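Local coordinates for A rubisco-like protein (Burkholderia fungorum, PDB 3NWR) that is a RuBisCO-like protein with a TIM-barrel catalytic domain, probably a lyase, whose own substrate and reaction remain to be inferred, at residues A[362-367]-A[403-408]; A[177-182]-A[209-214]; A[271-274]-A[280-283]; A[245-250]-A[256-261]. All coordinates share one frame; numbering follows the deposited sequence.

Interaction 1 (A[362-367]-A[403-408]); sequences GTVQAT and AAVQAG
Val405 points from helix 391-407 toward the start of helix 364-371 and is met there by two side chains, Val364 and Gln365. The two valines approach at a slant: Val364 reaches out with CG1, which sits 3.8 Å from Val405 CG1 and equally near CG2, so one methyl of Val364 rests against the forked end of its partner. That methyl is carried forward because CG1 of Val364 lies opposite the backbone N (chi1 166°). Gln365 behaves differently. Its CB does not aim at the other helix, but the chain folds at chi2 (71°) and brings the terminal amide alongside Val405, the two side chains running past each other in opposite senses. The flat end of Gln365 lies against CB and CG1 of Val405, a van der Waals contact with carbon. Helix 391-407 stops just beyond, in a Schellman motif with Gly408 as its C' residue at positive phi, where Gly408 N makes a weak bond of 3.1 Å to Val405 O. Within the TIM-barrel domain this is a small buried seam between two helices: Val364 also packs on Phe378 of strand 377-379 and on Ala401 and Trp402 one turn back along helix 391-407, while Val405 leans on Leu411 of helix 411-414.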
loop_
_atom_site.group_PDB
_atom_site.type_symbol
_atom_site.label_atom_id
_atom_site.label_comp_id
_atom_site.label_asym_id
_atom_site.label_seq_id
_atom_site.Cartn_x
_atom_site.Cartn_y
_atom_site.Cartn_z
ATOM N N GLY A 362 -9.415 21.841 24.073
ATOM C CA GLY A 362 -9.445 22.945 23.132
ATOM C C GLY A 362 -9.697 22.609 21.669
ATOM O O GLY A 362 -9.804 23.515 20.843
ATOM N N THR A 363 -9.770 21.323 21.328
ATOM C CA THR A 363 -10.128 20.941 19.962
ATOM C C THR A 363 -11.512 20.298 19.887
ATOM O O THR A 363 -11.960 19.869 18.822
ATOM C CB THR A 363 -9.098 19.970 19.339
ATOM O OG1 THR A 363 -9.038 18.770 20.128
ATOM C CG2 THR A 363 -7.723 20.605 19.299
ATOM N N VAL A 364 -12.214 20.267 21.014
ATOM C CA VAL A 364 -13.518 19.620 21.067
ATOM C C VAL A 364 -14.591 20.366 20.263
ATOM O O VAL A 364 -15.351 19.758 19.522
ATOM C CB VAL A 364 -13.959 19.431 22.525
ATOM C CG1 VAL A 364 -15.445 19.076 22.610
ATOM C CG2 VAL A 364 -13.089 18.362 23.189
ATOM N N GLN A 365 -14.665 21.685 20.411
ATOM C CA GLN A 365 -15.674 22.440 19.672
ATOM C C GLN A 365 -15.566 22.231 18.155
ATOM O O GLN A 365 -16.569 21.987 17.480
ATOM C CB GLN A 365 -15.586 23.933 19.996
ATOM C CG GLN A 365 -16.698 24.753 19.336
ATOM C CD GLN A 365 -18.054 24.505 19.966
ATOM O OE1 GLN A 365 -18.943 23.896 19.364
ATOM N NE2 GLN A 365 -18.216 24.968 21.186
ATOM N N ALA A 366 -14.355 22.363 17.626
ATOM C CA ALA A 366 -14.146 22.224 16.189
ATOM C C ALA A 366 -14.498 20.809 15.738
ATOM O O ALA A 366 -15.064 20.601 14.660
ATOM C CB ALA A 366 -12.714 22.551 15.830
ATOM N N THR A 367 -14.189 19.840 16.586
ATOM C CA THR A 367 -14.472 18.445 16.265
ATOM C C THR A 367 -15.979 18.196 16.208
ATOM O O THR A 367 -16.480 17.583 15.268
ATOM C CB THR A 367 -13.787 17.509 17.274
ATOM O OG1 THR A 367 -12.370 17.683 17.182
ATOM C CG2 THR A 367 -14.122 16.039 16.985
ATOM N N ALA A 403 -19.362 17.925 27.366
ATOM C CA ALA A 403 -20.618 18.341 27.989
ATOM C C ALA A 403 -20.984 19.773 27.580
ATOM O O ALA A 403 -22.138 20.067 27.258
ATOM C CB ALA A 403 -20.523 18.213 29.493
ATOM N N ALA A 404 -19.988 20.654 27.574
ATOM C CA ALA A 404 -20.203 22.049 27.187
ATOM C C ALA A 404 -20.712 22.178 25.757
ATOM O O ALA A 404 -21.726 22.826 25.492
ATOM C CB ALA A 404 -18.920 22.845 27.363
ATOM N N VAL A 405 -20.015 21.555 24.812
ATOM C CA VAL A 405 -20.399 21.754 23.415
ATOM C C VAL A 405 -21.752 21.123 23.104
ATOM O O VAL A 405 -22.523 21.647 22.303
ATOM C CB VAL A 405 -19.306 21.297 22.413
ATOM C CG1 VAL A 405 -17.971 21.915 22.796
ATOM C CG2 VAL A 405 -19.203 19.770 22.356
ATOM N N GLN A 406 -22.047 20.004 23.750
ATOM C CA GLN A 406 -23.329 19.343 23.545
ATOM C C GLN A 406 -24.480 20.169 24.121
ATOM O O GLN A 406 -25.592 20.132 23.594
ATOM C CB GLN A 406 -23.303 17.927 24.129
ATOM C CG GLN A 406 -22.350 16.993 23.382
ATOM C CD GLN A 406 -22.272 15.603 23.995
ATOM O OE1 GLN A 406 -21.183 15.089 24.249
ATOM N NE2 GLN A 406 -23.428 14.993 24.235
ATOM N N ALA A 407 -24.196 20.922 25.182
ATOM C CA ALA A 407 -25.191 21.804 25.795
ATOM C C ALA A 407 -25.251 23.145 25.074
ATOM O O ALA A 407 -26.158 23.940 25.311
ATOM C CB ALA A 407 -24.892 22.008 27.275
ATOM N N GLY A 408 -24.277 23.409 24.213
ATOM C CA GLY A 408 -24.270 24.636 23.434
ATOM C C GLY A 408 -23.586 25.810 24.104
ATOM O O GLY A 408 -23.700 26.948 23.641
#

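Interaction 2 (A[177-182]-A[209-214]); sequences AETAAL and AERVRA
Thr179 holds its methyl CG2 trans to N (chi1 -57° for OG1), and Arg211 sends CG off in the same sense from its own backbone (chi1 -168°), which brings that methyl against the aliphatic part of the arginine. This is helix-to-helix packing on the outside of a TIM barrel, between helices 176-189 and 208-226. CG2 of Thr179 lies 4.1 Å from both CG and CD of Arg211, the threonine crossing the arginine chain at an angle. Beyond CD the chain bends at chi3 (81°), leading the guanidinium off to other partners: a salt bridge from NH2 to Asp196 and bonds from NH1 to the carbonyls of Ala201 and Ala206. The threonine hydroxyl likewise looks to its own helix start, bonding to Ser175 O, so that each residue gives the contact its carbon and spends its polar end on the chain nearby. Further along, Ala180 and Ala214 bring the backbones closer, with CA atoms 5.5 Å apart against 7.2 Å for the CA atoms of Thr179 and Arg211; small side chains allow that approach. The methyls of the two alanines stand 3.8 Å apart, CB to CB, and CB of Ala180 also reaches the backbone of Ala214, 3.5 Å from its carbonyl O.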
loop_
_atom_site.group_PDB
_atom_site.type_symbol
_atom_site.label_atom_id
_atom_site.label_comp_id
_atom_site.label_asym_id
_atom_site.label_seq_id
_atom_site.Cartn_x
_atom_site.Cartn_y
_atom_site.Cartn_z
ATOM N N ALA A 177 3.984 -6.845 31.766
ATOM C CA ALA A 177 3.548 -6.426 33.095
ATOM C C ALA A 177 3.461 -4.911 33.205
ATOM O O ALA A 177 2.508 -4.380 33.775
ATOM C CB ALA A 177 4.492 -6.987 34.172
ATOM N N GLU A 178 4.457 -4.216 32.668
ATOM C CA GLU A 178 4.460 -2.759 32.718
ATOM C C GLU A 178 3.290 -2.188 31.915
ATOM O O GLU A 178 2.663 -1.209 32.319
ATOM C CB GLU A 178 5.790 -2.200 32.214
ATOM C CG GLU A 178 6.960 -2.421 33.174
ATOM C CD GLU A 178 8.300 -2.067 32.559
ATOM O OE1 GLU A 178 8.439 -2.160 31.323
ATOM O OE2 GLU A 178 9.227 -1.707 33.315
ATOM N N THR A 179 2.991 -2.819 30.783
ATOM C CA THR A 179 1.882 -2.363 29.949
ATOM C C THR A 179 0.563 -2.528 30.693
ATOM O O THR A 179 -0.278 -1.623 30.715
ATOM C CB THR A 179 1.823 -3.155 28.640
ATOM O OG1 THR A 179 3.073 -3.027 27.952
ATOM C CG2 THR A 179 0.699 -2.626 27.730
ATOM N N ALA A 180 0.388 -3.693 31.309
ATOM C CA ALA A 180 -0.813 -3.974 32.084
ATOM C C ALA A 180 -1.006 -2.988 33.239
ATOM O O ALA A 180 -2.110 -2.517 33.471
ATOM C CB ALA A 180 -0.777 -5.410 32.605
ATOM N N ALA A 181 0.072 -2.674 33.951
ATOM C CA ALA A 181 0.003 -1.721 35.059
ATOM C C ALA A 181 -0.413 -0.348 34.547
ATOM O O ALA A 181 -1.218 0.348 35.169
ATOM C CB ALA A 181 1.355 -1.629 35.768
ATOM N N LEU A 182 0.142 0.037 33.402
ATOM C CA LEU A 182 -0.192 1.327 32.818
ATOM C C LEU A 182 -1.647 1.347 32.378
ATOM O O LEU A 182 -2.374 2.302 32.641
ATOM C CB LEU A 182 0.722 1.625 31.632
ATOM C CG LEU A 182 0.351 2.844 30.790
ATOM C CD1 LEU A 182 0.239 4.107 31.637
ATOM C CD2 LEU A 182 1.375 3.009 29.683
ATOM N N ALA A 209 0.972 -12.364 22.846
ATOM C CA ALA A 209 0.287 -13.303 23.725
ATOM C C ALA A 209 0.352 -12.871 25.193
ATOM O O ALA A 209 -0.683 -12.760 25.856
ATOM C CB ALA A 209 0.838 -14.707 23.547
ATOM N N GLU A 210 1.558 -12.607 25.690
ATOM C CA GLU A 210 1.734 -12.172 27.074
ATOM C C GLU A 210 1.043 -10.839 27.339
ATOM O O GLU A 210 0.439 -10.643 28.388
ATOM C CB GLU A 210 3.216 -12.015 27.413
ATOM C CG GLU A 210 4.047 -13.274 27.291
ATOM C CD GLU A 210 5.510 -13.009 27.598
ATOM O OE1 GLU A 210 5.796 -12.084 28.392
ATOM O OE2 GLU A 210 6.373 -13.724 27.046
ATOM N N ARG A 211 1.152 -9.918 26.388
ATOM C CA ARG A 211 0.581 -8.595 26.566
ATOM C C ARG A 211 -0.944 -8.655 26.661
ATOM O O ARG A 211 -1.538 -8.013 27.527
ATOM C CB ARG A 211 1.028 -7.668 25.429
ATOM C CG ARG A 211 0.718 -6.201 25.673
ATOM C CD ARG A 211 1.383 -5.299 24.643
ATOM N NE ARG A 211 0.652 -5.233 23.378
ATOM C CZ ARG A 211 1.014 -5.856 22.260
ATOM N NH1 ARG A 211 2.091 -6.640 22.239
ATOM N NH2 ARG A 211 0.283 -5.713 21.159
ATOM N N VAL A 212 -1.573 -9.428 25.779
ATOM C CA VAL A 212 -3.028 -9.555 25.801
ATOM C C VAL A 212 -3.501 -10.155 27.120
ATOM O O VAL A 212 -4.431 -9.645 27.739
ATOM C CB VAL A 212 -3.559 -10.402 24.623
ATOM C CG1 VAL A 212 -5.042 -10.710 24.809
ATOM C CG2 VAL A 212 -3.328 -9.675 23.294
ATOM N N ARG A 213 -2.859 -11.243 27.540
ATOM C CA ARG A 213 -3.237 -11.877 28.801
ATOM C C ARG A 213 -3.080 -10.948 30.011
ATOM O O ARG A 213 -3.987 -10.842 30.842
ATOM C CB ARG A 213 -2.455 -13.177 29.006
ATOM C CG ARG A 213 -2.743 -14.241 27.972
ATOM C CD ARG A 213 -1.962 -15.507 28.295
ATOM N NE ARG A 213 -2.438 -16.642 27.512
ATOM C CZ ARG A 213 -1.833 -17.102 26.424
ATOM N NH1 ARG A 213 -0.723 -16.527 25.996
ATOM N NH2 ARG A 213 -2.333 -18.141 25.770
ATOM N N ALA A 214 -1.944 -10.262 30.113
ATOM C CA ALA A 214 -1.711 -9.384 31.260
ATOM C C ALA A 214 -2.651 -8.190 31.256
ATOM O O ALA A 214 -3.249 -7.853 32.273
ATOM C CB ALA A 214 -0.269 -8.912 31.299
#

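Interaction 3 (A[271-274]-A[280-283]); sequences QSLR and VLHA
Leu281 lies over one face of the Arg274 guanidinium: its CD1 stands 4.0 Å above the plane, displaced toward the rim, and its CB lies 3.9 Å from NH1. The group's nitrogens are engaged beyond the two segments. NH1 makes a salt bridge to Asp314 OD2 and a bond to Gly312 O, while NH2 bonds to Leu279 O and Thr277 O in the turn between the helix and the strand. Arg274 arrives here through two bends, at chi2 (81°) and chi3 (-70°), which fold the chain so that the arginine and the leucine pass in opposite directions and CB of Arg274 comes 4.2 Å from CD1 of Leu281. Leu273 adds an apolar touch, its CD2 meeting CD2 of Leu281 at 4.3 Å. One strand residue thus lies against two consecutive side chains of helix 267-276, where the helix packs on the outer side of strand 280-284 in the TIM-barrel domain. His282, the next residue along the strand, bonds instead with His315 and His317. The arginine is buried, and its charge is met by a carboxylate and several carbonyls. Asp314 OD2 also accepts from the backbone N of Leu281, so the same carboxylate oxygen ties the strand and the guanidinium, and probably offsets part of the cost of burying the charge.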
loop_
_atom_site.group_PDB
_atom_site.type_symbol
_atom_site.label_atom_id
_atom_site.label_comp_id
_atom_site.label_asym_id
_atom_site.label_seq_id
_atom_site.Cartn_x
_atom_site.Cartn_y
_atom_site.Cartn_z
ATOM N N GLN A 271 -9.843 -8.558 4.640
ATOM C CA GLN A 271 -11.157 -9.109 4.319
ATOM C C GLN A 271 -11.290 -10.519 4.897
ATOM O O GLN A 271 -12.334 -10.876 5.451
ATOM C CB GLN A 271 -11.438 -9.083 2.813
ATOM C CG GLN A 271 -12.837 -9.587 2.501
ATOM C CD GLN A 271 -13.243 -9.444 1.052
ATOM O OE1 GLN A 271 -12.484 -8.948 0.213
ATOM N NE2 GLN A 271 -14.459 -9.876 0.750
ATOM N N SER A 272 -10.225 -11.312 4.804
ATOM C CA SER A 272 -10.266 -12.659 5.361
ATOM C C SER A 272 -10.372 -12.628 6.890
ATOM O O SER A 272 -11.159 -13.371 7.472
ATOM C CB SER A 272 -9.052 -13.473 4.912
ATOM O OG SER A 272 -9.178 -13.810 3.540
ATOM N N LEU A 273 -9.599 -11.757 7.531
ATOM C CA LEU A 273 -9.641 -11.622 8.984
ATOM C C LEU A 273 -11.036 -11.217 9.426
ATOM O O LEU A 273 -11.547 -11.714 10.424
ATOM C CB LEU A 273 -8.635 -10.578 9.455
ATOM C CG LEU A 273 -8.676 -10.201 10.936
ATOM C CD1 LEU A 273 -8.316 -11.414 11.811
ATOM C CD2 LEU A 273 -7.720 -9.047 11.181
ATOM N N ARG A 274 -11.648 -10.300 8.682
ATOM C CA ARG A 274 -12.989 -9.810 9.008
ATOM C C ARG A 274 -13.998 -10.940 9.105
ATOM O O ARG A 274 -14.899 -10.903 9.958
ATOM C CB ARG A 274 -13.454 -8.813 7.946
ATOM C CG ARG A 274 -14.959 -8.511 7.955
ATOM C CD ARG A 274 -15.340 -7.475 9.030
ATOM N NE ARG A 274 -15.230 -8.004 10.388
ATOM C CZ ARG A 274 -15.387 -7.295 11.506
ATOM N NH1 ARG A 274 -15.669 -5.981 11.479
ATOM N NH2 ARG A 274 -15.274 -7.924 12.666
ATOM N N VAL A 280 -14.444 -5.918 17.162
ATOM C CA VAL A 280 -14.333 -4.634 16.468
ATOM C C VAL A 280 -12.986 -4.575 15.756
ATOM O O VAL A 280 -11.958 -4.904 16.338
ATOM C CB VAL A 280 -14.432 -3.480 17.475
ATOM C CG1 VAL A 280 -14.210 -2.131 16.780
ATOM C CG2 VAL A 280 -15.787 -3.503 18.167
ATOM N N LEU A 281 -13.008 -4.138 14.502
ATOM C CA LEU A 281 -11.806 -4.034 13.684
ATOM C C LEU A 281 -11.412 -2.562 13.592
ATOM O O LEU A 281 -12.047 -1.778 12.872
ATOM C CB LEU A 281 -12.080 -4.598 12.292
ATOM C CG LEU A 281 -11.191 -5.719 11.777
ATOM C CD1 LEU A 281 -11.527 -5.994 10.318
ATOM C CD2 LEU A 281 -9.724 -5.365 11.950
ATOM N N HIS A 282 -10.390 -2.189 14.352
ATOM C CA HIS A 282 -9.904 -0.806 14.405
ATOM C C HIS A 282 -8.777 -0.662 13.379
ATOM O O HIS A 282 -7.679 -1.187 13.570
ATOM C CB HIS A 282 -9.401 -0.483 15.825
ATOM C CG HIS A 282 -8.895 0.918 15.998
ATOM N ND1 HIS A 282 -9.721 1.977 16.311
ATOM C CD2 HIS A 282 -7.642 1.426 15.926
ATOM C CE1 HIS A 282 -9.000 3.082 16.411
ATOM N NE2 HIS A 282 -7.736 2.777 16.172
ATOM N N ALA A 283 -9.050 0.055 12.293
ATOM C CA ALA A 283 -8.081 0.193 11.208
ATOM C C ALA A 283 -7.107 1.340 11.451
ATOM O O ALA A 283 -7.530 2.490 11.579
ATOM C CB ALA A 283 -8.820 0.405 9.878
#

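Interaction 4 (A[245-250]-A[256-261]); sequences RHAELV and SCVMAS
Val250 and Val258 form the centre of this contact, with CG1 of Val258 as the shared surface: it lies 4.0 Å from Val250 CG2 and the same distance from Val250 CB. The two side chains meet obliquely, and the other methyl of Val250, CG1, drops toward the strand backbone, 3.7 Å from Cys257 O. The Val250 torsion (chi1 172°) places that methyl by swinging it to the far side from the backbone N. One turn earlier in the helix Ala247 touches the same CG1 of Val258, with its CA at 4.3 Å. A little further out, Val250 also packs on Phe234 of strand 233-235 and on Val212 of helix 208-226, and Val258 touches Ile236. The strand in turn is held on both flanks by backbone bonds, Met259 to Phe234 of strand 233-235 and to Ile236 just beyond it, Val258 to Val280 and His282 on the other side. Helix 240-252 and strand 257-261 are the last two members of a beta-alpha-beta unit that begins at strand 233-235. Their local axes run roughly antiparallel, at 153° and with a closest approach of 8.9 Å, as expected when a helix returns along the outside of a TIM barrel. The side-chain chemistry is apolar, with one methyl resting on a backbone carbonyl; backbone bonds to the flanking strands supply the direction this packing lacks.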
loop_
_atom_site.group_PDB
_atom_site.type_symbol
_atom_site.label_atom_id
_atom_site.label_comp_id
_atom_site.label_asym_id
_atom_site.label_seq_id
_atom_site.Cartn_x
_atom_site.Cartn_y
_atom_site.Cartn_z
ATOM N N ARG A 245 -4.732 -16.157 14.707
ATOM C CA ARG A 245 -4.430 -16.721 16.024
ATOM C C ARG A 245 -4.479 -15.633 17.093
ATOM O O ARG A 245 -5.014 -15.854 18.181
ATOM C CB ARG A 245 -3.070 -17.427 16.032
ATOM C CG ARG A 245 -3.051 -18.694 15.188
ATOM C CD ARG A 245 -1.771 -19.503 15.384
ATOM N NE ARG A 245 -0.559 -18.787 14.986
ATOM C CZ ARG A 245 -0.032 -18.805 13.761
ATOM N NH1 ARG A 245 -0.611 -19.494 12.784
ATOM N NH2 ARG A 245 1.081 -18.127 13.513
ATOM N N HIS A 246 -3.916 -14.464 16.795
ATOM C CA HIS A 246 -3.931 -13.364 17.756
ATOM C C HIS A 246 -5.362 -12.931 18.068
ATOM O O HIS A 246 -5.695 -12.655 19.214
ATOM C CB HIS A 246 -3.176 -12.136 17.234
ATOM C CG HIS A 246 -1.735 -12.375 16.900
ATOM N ND1 HIS A 246 -0.968 -13.358 17.494
ATOM C CD2 HIS A 246 -0.914 -11.721 16.045
ATOM C CE1 HIS A 246 0.259 -13.308 17.003
ATOM N NE2 HIS A 246 0.319 -12.322 16.124
ATOM N N ALA A 247 -6.197 -12.852 17.041
ATOM C CA ALA A 247 -7.575 -12.413 17.232
ATOM C C ALA A 247 -8.363 -13.420 18.070
ATOM O O ALA A 247 -9.188 -13.031 18.911
ATOM C CB ALA A 247 -8.251 -12.170 15.874
ATOM N N GLU A 248 -8.107 -14.707 17.851
ATOM C CA GLU A 248 -8.738 -15.750 18.656
ATOM C C GLU A 248 -8.354 -15.593 20.123
ATOM O O GLU A 248 -9.201 -15.708 21.010
ATOM C CB GLU A 248 -8.333 -17.140 18.165
ATOM C CG GLU A 248 -8.877 -17.518 16.805
ATOM C CD GLU A 248 -8.424 -18.906 16.393
ATOM O OE1 GLU A 248 -8.199 -19.743 17.298
ATOM O OE2 GLU A 248 -8.292 -19.158 15.178
ATOM N N LEU A 249 -7.081 -15.319 20.383
ATOM C CA LEU A 249 -6.621 -15.117 21.760
ATOM C C LEU A 249 -7.287 -13.901 22.402
ATOM O O LEU A 249 -7.743 -13.961 23.540
ATOM C CB LEU A 249 -5.098 -14.968 21.826
ATOM C CG LEU A 249 -4.569 -14.612 23.218
ATOM C CD1 LEU A 249 -4.819 -15.768 24.200
ATOM C CD2 LEU A 249 -3.097 -14.243 23.177
ATOM N N VAL A 250 -7.342 -12.787 21.672
ATOM C CA VAL A 250 -7.977 -11.591 22.211
ATOM C C VAL A 250 -9.412 -11.909 22.610
ATOM O O VAL A 250 -9.861 -11.517 23.692
ATOM C CB VAL A 250 -7.907 -10.394 21.222
ATOM C CG1 VAL A 250 -8.752 -9.217 21.726
ATOM C CG2 VAL A 250 -6.463 -9.945 21.044
ATOM N N SER A 256 -12.556 -7.056 23.064
ATOM C CA SER A 256 -13.645 -6.648 22.188
ATOM C C SER A 256 -13.163 -6.052 20.877
ATOM O O SER A 256 -13.968 -5.767 19.995
ATOM C CB SER A 256 -14.524 -5.615 22.896
ATOM O OG SER A 256 -13.759 -4.467 23.250
ATOM N N CYS A 257 -11.852 -5.882 20.746
ATOM C CA CYS A 257 -11.325 -5.108 19.632
ATOM C C CYS A 257 -9.912 -5.554 19.262
ATOM O O CYS A 257 -9.099 -5.843 20.145
ATOM C CB CYS A 257 -11.324 -3.620 20.019
ATOM S SG CYS A 257 -10.718 -2.486 18.732
ATOM N N VAL A 258 -9.637 -5.601 17.961
ATOM C CA VAL A 258 -8.278 -5.743 17.448
ATOM C C VAL A 258 -7.975 -4.616 16.462
ATOM O O VAL A 258 -8.855 -4.153 15.735
ATOM C CB VAL A 258 -8.034 -7.107 16.780
ATOM C CG1 VAL A 258 -8.080 -8.217 17.831
ATOM C CG2 VAL A 258 -9.057 -7.355 15.684
ATOM N N MET A 259 -6.720 -4.188 16.460
ATOM C CA MET A 259 -6.238 -3.134 15.578
ATOM C C MET A 259 -5.303 -3.761 14.550
ATOM O O MET A 259 -4.597 -4.724 14.851
ATOM C CB MET A 259 -5.476 -2.114 16.419
ATOM C CG MET A 259 -4.494 -1.235 15.671
ATOM S SD MET A 259 -3.676 -0.202 16.913
ATOM C CE MET A 259 -2.286 0.406 15.959
ATOM N N ALA A 260 -5.307 -3.225 13.335
ATOM C CA ALA A 260 -4.407 -3.694 12.276
ATOM C C ALA A 260 -3.912 -2.526 11.438
ATOM O O ALA A 260 -4.672 -1.598 11.162
ATOM C CB ALA A 260 -5.112 -4.731 11.384
ATOM N N SER A 261 -2.639 -2.574 11.051
ATOM C CA SER A 261 -2.069 -1.591 10.132
ATOM C C SER A 261 -2.501 -1.974 8.726
ATOM O O SER A 261 -1.833 -2.750 8.032
ATOM C CB SER A 261 -0.549 -1.572 10.248
ATOM O OG SER A 261 -0.175 -1.091 11.524
#

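In the fold
All four contacts are buried and belong to the TIM-barrel domain, but at different depths. Interactions 3 and 4 lie nearest the chain's centre and each joins a helix to a barrel strand; their strands are neighbours in the sheet, probably bonded from Val280 N to Ser256 O and from His282 N to Val258 O. Interactions 1 and 2 lie farther out and join helix to helix. Interaction 2 touches interaction 4, where Ala209, Val212 and Arg213 pack on Leu249 and Val250, whereas interaction 1 stands alone, about 14 Å from interaction 3 at the nearest atoms. Interactions 2 and 4 meet mainly through carbon; 1 adds a glutamine amide and 3 a guanidinium. The arginines of 2 and 3 are each answered by an aspartate beyond the segments.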